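Local coordinates for occlusion-derived virus envelope protein E66 (PDB 3VSN), which cleaves non-sulfated chondroitin as a lyase of the viral envelope, is essential for oral infectivity and may open the chondroitin sulfate barrier of the host midgut's peritrophic matrix, at residues A[421-433]-A[440-452]. Numbering follows the deposited sequence.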
loop_
_atom_site.group_PDB
_atom_site.type_symbol
_atom_site.label_atom_id
_atom_site.label_comp_id
_atom_site.label_asym_id
_atom_site.label_seq_id
_atom_site.Cartn_x
_atom_site.Cartn_y
_atom_site.Cartn_z
ATOM N N LYS A 421 15.803 3.334 12.346
ATOM C CA LYS A 421 16.130 4.072 11.129
ATOM C C LYS A 421 16.910 5.352 11.401
ATOM O O LYS A 421 16.808 5.951 12.477
ATOM C CB LYS A 421 14.862 4.383 10.317
ATOM C CG LYS A 421 13.927 5.386 10.984
ATOM C CD LYS A 421 12.738 5.719 10.098
ATOM C CE LYS A 421 11.959 6.911 10.637
ATOM N NZ LYS A 421 11.273 6.598 11.922
ATOM N N THR A 422 17.695 5.746 10.403
ATOM C CA THR A 422 18.410 7.019 10.399
ATOM C C THR A 422 18.042 7.780 9.119
ATOM O O THR A 422 17.017 7.481 8.501
ATOM C CB THR A 422 19.937 6.817 10.486
ATOM O OG1 THR A 422 20.365 5.948 9.428
ATOM C CG2 THR A 422 20.338 6.223 11.838
ATOM N N ASP A 423 18.892 8.727 8.720
ATOM C CA ASP A 423 18.635 9.603 7.570
ATOM C C ASP A 423 18.345 8.845 6.277
ATOM O O ASP A 423 17.342 9.098 5.610
ATOM C CB ASP A 423 19.824 10.538 7.334
ATOM C CG ASP A 423 19.777 11.774 8.200
ATOM O OD1 ASP A 423 18.867 11.882 9.045
ATOM O OD2 ASP A 423 20.662 12.641 8.033
ATOM N N THR A 424 19.238 7.922 5.920
ATOM C CA THR A 424 19.147 7.227 4.635
ATOM C C THR A 424 18.996 5.714 4.772
ATOM O O THR A 424 18.822 5.016 3.775
ATOM C CB THR A 424 20.384 7.507 3.750
ATOM O OG1 THR A 424 21.531 6.850 4.305
ATOM C CG2 THR A 424 20.657 9.008 3.632
ATOM N N ALA A 425 19.058 5.213 6.002
ATOM C CA ALA A 425 19.046 3.776 6.225
ATOM C C ALA A 425 17.998 3.352 7.243
ATOM O O ALA A 425 17.638 4.117 8.134
ATOM C CB ALA A 425 20.429 3.299 6.649
ATOM N N GLY A 426 17.512 2.126 7.097
ATOM C CA GLY A 426 16.544 1.562 8.030
ATOM C C GLY A 426 16.726 0.061 8.128
ATOM O O GLY A 426 16.901 -0.616 7.113
ATOM N N ALA A 427 16.697 -0.455 9.353
ATOM C CA ALA A 427 16.790 -1.890 9.588
ATOM C C ALA A 427 15.523 -2.411 10.249
ATOM O O ALA A 427 14.902 -1.718 11.057
ATOM C CB ALA A 427 18.003 -2.215 10.449
ATOM N N ILE A 428 15.154 -3.641 9.907
ATOM C CA ILE A 428 13.994 -4.286 10.510
ATOM C C ILE A 428 14.349 -5.715 10.917
ATOM O O ILE A 428 14.965 -6.453 10.151
ATOM C CB ILE A 428 12.741 -4.205 9.597
ATOM C CG1 ILE A 428 11.528 -4.876 10.260
ATOM C CG2 ILE A 428 13.018 -4.769 8.205
ATOM C CD1 ILE A 428 10.202 -4.488 9.638
ATOM N N LEU A 429 13.984 -6.068 12.146
ATOM C CA LEU A 429 14.319 -7.355 12.742
ATOM C C LEU A 429 13.024 -8.050 13.121
ATOM O O LEU A 429 12.274 -7.548 13.962
ATOM C CB LEU A 429 15.191 -7.149 13.984
ATOM C CG LEU A 429 15.576 -8.378 14.814
ATOM C CD1 LEU A 429 16.331 -9.402 13.979
ATOM C CD2 LEU A 429 16.392 -7.955 16.030
ATOM N N VAL A 430 12.768 -9.198 12.497
ATOM C CA VAL A 430 11.505 -9.911 12.658
ATOM C C VAL A 430 11.745 -11.311 13.213
ATOM O O VAL A 430 12.602 -12.043 12.719
ATOM C CB VAL A 430 10.743 -10.038 11.315
ATOM C CG1 VAL A 430 9.435 -10.804 11.501
ATOM C CG2 VAL A 430 10.481 -8.668 10.698
ATOM N N TYR A 431 10.986 -11.659 14.247
ATOM C CA TYR A 431 10.907 -13.025 14.747
ATOM C C TYR A 431 9.461 -13.433 14.566
ATOM O O TYR A 431 8.557 -12.817 15.138
ATOM C CB TYR A 431 11.308 -13.074 16.225
ATOM C CG TYR A 431 11.237 -14.436 16.912
ATOM C CD1 TYR A 431 11.356 -15.634 16.193
ATOM C CD2 TYR A 431 11.097 -14.515 18.300
ATOM C CE1 TYR A 431 11.304 -16.866 16.839
ATOM C CE2 TYR A 431 11.048 -15.738 18.952
ATOM C CZ TYR A 431 11.154 -16.907 18.221
ATOM O OH TYR A 431 11.104 -18.115 18.880
ATOM N N ALA A 432 9.243 -14.455 13.746
ATOM C CA ALA A 432 7.893 -14.868 13.391
ATOM C C ALA A 432 7.749 -16.382 13.359
ATOM O O ALA A 432 8.712 -17.103 13.078
ATOM C CB ALA A 432 7.499 -14.266 12.053
ATOM N N LYS A 433 6.545 -16.849 13.675
ATOM C CA LYS A 433 6.174 -18.248 13.498
ATOM C C LYS A 433 4.722 -18.317 13.030
ATOM O O LYS A 433 3.847 -17.649 13.589
ATOM C CB LYS A 433 6.387 -19.054 14.786
ATOM C CG LYS A 433 6.188 -20.556 14.614
ATOM C CD LYS A 433 6.474 -21.319 15.898
ATOM C CE LYS A 433 6.439 -22.825 15.667
ATOM N NZ LYS A 433 6.736 -23.572 16.923
ATOM N N LEU A 440 6.275 -22.732 9.957
ATOM C CA LEU A 440 7.413 -21.933 9.500
ATOM C C LEU A 440 7.761 -20.876 10.533
ATOM O O LEU A 440 6.889 -20.140 11.006
ATOM C CB LEU A 440 7.124 -21.260 8.152
ATOM C CG LEU A 440 8.181 -20.277 7.622
ATOM C CD1 LEU A 440 9.434 -21.000 7.136
ATOM C CD2 LEU A 440 7.588 -19.418 6.519
ATOM N N GLN A 441 9.039 -20.818 10.885
ATOM C CA GLN A 441 9.558 -19.779 11.761
ATOM C C GLN A 441 10.867 -19.253 11.195
ATOM O O GLN A 441 11.542 -19.949 10.429
ATOM C CB GLN A 441 9.766 -20.314 13.181
ATOM C CG GLN A 441 10.824 -21.404 13.295
ATOM C CD GLN A 441 11.103 -21.786 14.734
ATOM O OE1 GLN A 441 11.721 -21.027 15.478
ATOM N NE2 GLN A 441 10.650 -22.966 15.129
ATOM N N PHE A 442 11.211 -18.019 11.557
ATOM C CA PHE A 442 12.509 -17.453 11.203
ATOM C C PHE A 442 12.861 -16.234 12.040
ATOM O O PHE A 442 11.993 -15.612 12.659
ATOM C CB PHE A 442 12.599 -17.118 9.698
ATOM C CG PHE A 442 11.506 -16.204 9.190
ATOM C CD1 PHE A 442 11.473 -14.856 9.542
ATOM C CD2 PHE A 442 10.529 -16.687 8.318
ATOM C CE1 PHE A 442 10.474 -14.016 9.063
ATOM C CE2 PHE A 442 9.533 -15.849 7.827
ATOM C CZ PHE A 442 9.505 -14.513 8.199
ATOM N N LYS A 443 14.150 -15.914 12.059
ATOM C CA LYS A 443 14.606 -14.583 12.431
ATOM C C LYS A 443 15.031 -13.908 11.135
ATOM O O LYS A 443 15.784 -14.484 10.351
ATOM C CB LYS A 443 15.772 -14.661 13.417
ATOM C CG LYS A 443 15.410 -15.208 14.796
ATOM C CD LYS A 443 15.168 -14.092 15.804
ATOM C CE LYS A 443 14.665 -14.615 17.145
ATOM N NZ LYS A 443 15.663 -15.408 17.918
ATOM N N SER A 444 14.523 -12.701 10.898
ATOM C CA SER A 444 14.757 -12.001 9.639
ATOM C C SER A 444 15.394 -10.646 9.908
ATOM O O SER A 444 14.871 -9.859 10.699
ATOM C CB SER A 444 13.439 -11.828 8.873
ATOM O OG SER A 444 13.610 -11.019 7.721
ATOM N N CYS A 445 16.522 -10.391 9.244
ATOM C CA CYS A 445 17.258 -9.139 9.378
ATOM C C CYS A 445 17.307 -8.458 8.018
ATOM O O CYS A 445 17.884 -9.003 7.079
ATOM C CB CYS A 445 18.693 -9.411 9.839
ATOM S SG CYS A 445 18.869 -10.357 11.368
ATOM N N THR A 446 16.708 -7.277 7.904
ATOM C CA THR A 446 16.757 -6.527 6.647
ATOM C C THR A 446 17.343 -5.142 6.883
ATOM O O THR A 446 16.999 -4.487 7.859
ATOM C CB THR A 446 15.360 -6.377 6.011
ATOM O OG1 THR A 446 14.631 -7.601 6.141
ATOM C CG2 THR A 446 15.468 -6.003 4.533
ATOM N N LEU A 447 18.231 -4.708 5.990
ATOM C CA LEU A 447 18.751 -3.347 6.034
ATOM C C LEU A 447 18.615 -2.674 4.671
ATOM O O LEU A 447 19.128 -3.186 3.672
ATOM C CB LEU A 447 20.217 -3.341 6.499
ATOM C CG LEU A 447 20.944 -1.991 6.530
ATOM C CD1 LEU A 447 20.412 -1.097 7.644
ATOM C CD2 LEU A 447 22.444 -2.200 6.678
ATOM N N PHE A 448 17.919 -1.537 4.640
ATOM C CA PHE A 448 17.840 -0.695 3.441
ATOM C C PHE A 448 18.846 0.448 3.564
ATOM O O PHE A 448 18.978 1.052 4.633
ATOM C CB PHE A 448 16.435 -0.096 3.255
ATOM C CG PHE A 448 15.354 -1.106 2.954
ATOM C CD1 PHE A 448 15.313 -1.769 1.732
ATOM C CD2 PHE A 448 14.347 -1.357 3.881
ATOM C CE1 PHE A 448 14.308 -2.688 1.455
ATOM C CE2 PHE A 448 13.335 -2.273 3.609
ATOM C CZ PHE A 448 13.320 -2.944 2.395
ATOM N N TYR A 449 19.536 0.750 2.467
ATOM C CA TYR A 449 20.513 1.844 2.415
ATOM C C TYR A 449 20.624 2.345 0.969
ATOM O O TYR A 449 19.999 1.781 0.073
ATOM C CB TYR A 449 21.879 1.350 2.922
ATOM C CG TYR A 449 22.416 0.188 2.115
ATOM C CD1 TYR A 449 22.071 -1.131 2.432
ATOM C CD2 TYR A 449 23.239 0.405 1.010
ATOM C CE1 TYR A 449 22.542 -2.196 1.674
ATOM C CE2 TYR A 449 23.712 -0.652 0.247
ATOM C CZ TYR A 449 23.368 -1.946 0.587
ATOM O OH TYR A 449 23.850 -2.993 -0.168
ATOM N N ASP A 450 21.404 3.397 0.729
ATOM C CA ASP A 450 21.670 3.824 -0.648
ATOM C C ASP A 450 22.901 3.062 -1.162
ATOM O O ASP A 450 23.980 3.265 -0.621
ATOM C CB ASP A 450 21.921 5.340 -0.708
ATOM C CG ASP A 450 20.745 6.165 -0.187
ATOM O OD1 ASP A 450 19.576 5.783 -0.399
ATOM O OD2 ASP A 450 20.990 7.226 0.417
ATOM N N HIS A 451 22.784 2.190 -2.174
ATOM C CA HIS A 451 21.577 1.932 -2.966
ATOM C C HIS A 451 21.269 0.457 -3.009
ATOM O O HIS A 451 21.347 -0.182 -4.072
ATOM C CB HIS A 451 21.779 2.427 -4.392
ATOM C CG HIS A 451 22.049 3.909 -4.498
ATOM N ND1 HIS A 451 21.095 4.793 -4.838
ATOM C CD2 HIS A 451 23.217 4.644 -4.305
ATOM C CE1 HIS A 451 21.620 6.033 -4.857
ATOM N NE2 HIS A 451 22.918 5.940 -4.531
ATOM N N GLY A 452 20.924 -0.115 -1.863
ATOM C CA GLY A 452 20.680 -1.546 -1.811
ATOM C C GLY A 452 19.976 -2.032 -0.566
ATOM O O GLY A 452 19.478 -1.244 0.233
HETATM O O HOH W 1 22.840 4.861 2.797
HETATM O O HOH W 2 13.474 -8.401 8.414
HETATM O O HOH W 3 10.241 -20.312 17.645
#
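G426, I428, V430 and A432 each exchange a reciprocal pair of backbone hydrogen bonds with F448, T446, S444 and F442, a worked example of how an antiparallel β-hairpin satisfies its inward-facing amides and carbonyls. The eight bonds run from 2.7 Å between S444 N and V430 O to 3.2 Å between A432 N and F442 O. At the non-hydrogen-bonded positions between, CA-H groups add weaker contacts to most of the same carbonyls.

On the face of I428 and V430, one water donates to I428 O and T446 OG1 and bonds S444 OG at 2.7 Å; Q455 is a second partner of both hydroxyls. S444 swings OG anti to its amide nitrogen (chi1 173°), from where it reaches this water. T446 CB lies 3.6 Å from I428 CG2, the side chains side by side and pointing the same way. At the hairpin's open end another water donates to T424 OG1 and accepts from D450 N; T424 OG1 also bonds E597, and D450 OD1 forms a salt bridge with K330.

The opposite face carries Y431 and K443. The lysine chain, bent at chi2 (-98°) and chi4, brings CE over one ring face, 3.6 Å from the centroid, and NZ almost on the ring normal at 4.5 Å in a cation-pi contact; E574 is the ionic partner of NZ. F442 O meets the ring edge in plane, and a third water links Y431 OH to Q441 OE1.

Outward, A427, L429, Y431 and K433 make backbone hydrogen bonds to A420, A418, Q416 and I414 of strand 414-421; strand 452-461 flanks 440-449. A427, C445 and L447 pack against strand 584-589 of a second antiparallel sheet, A427 also touching strand 592-597, consistent with the β-sandwich part of this lyase.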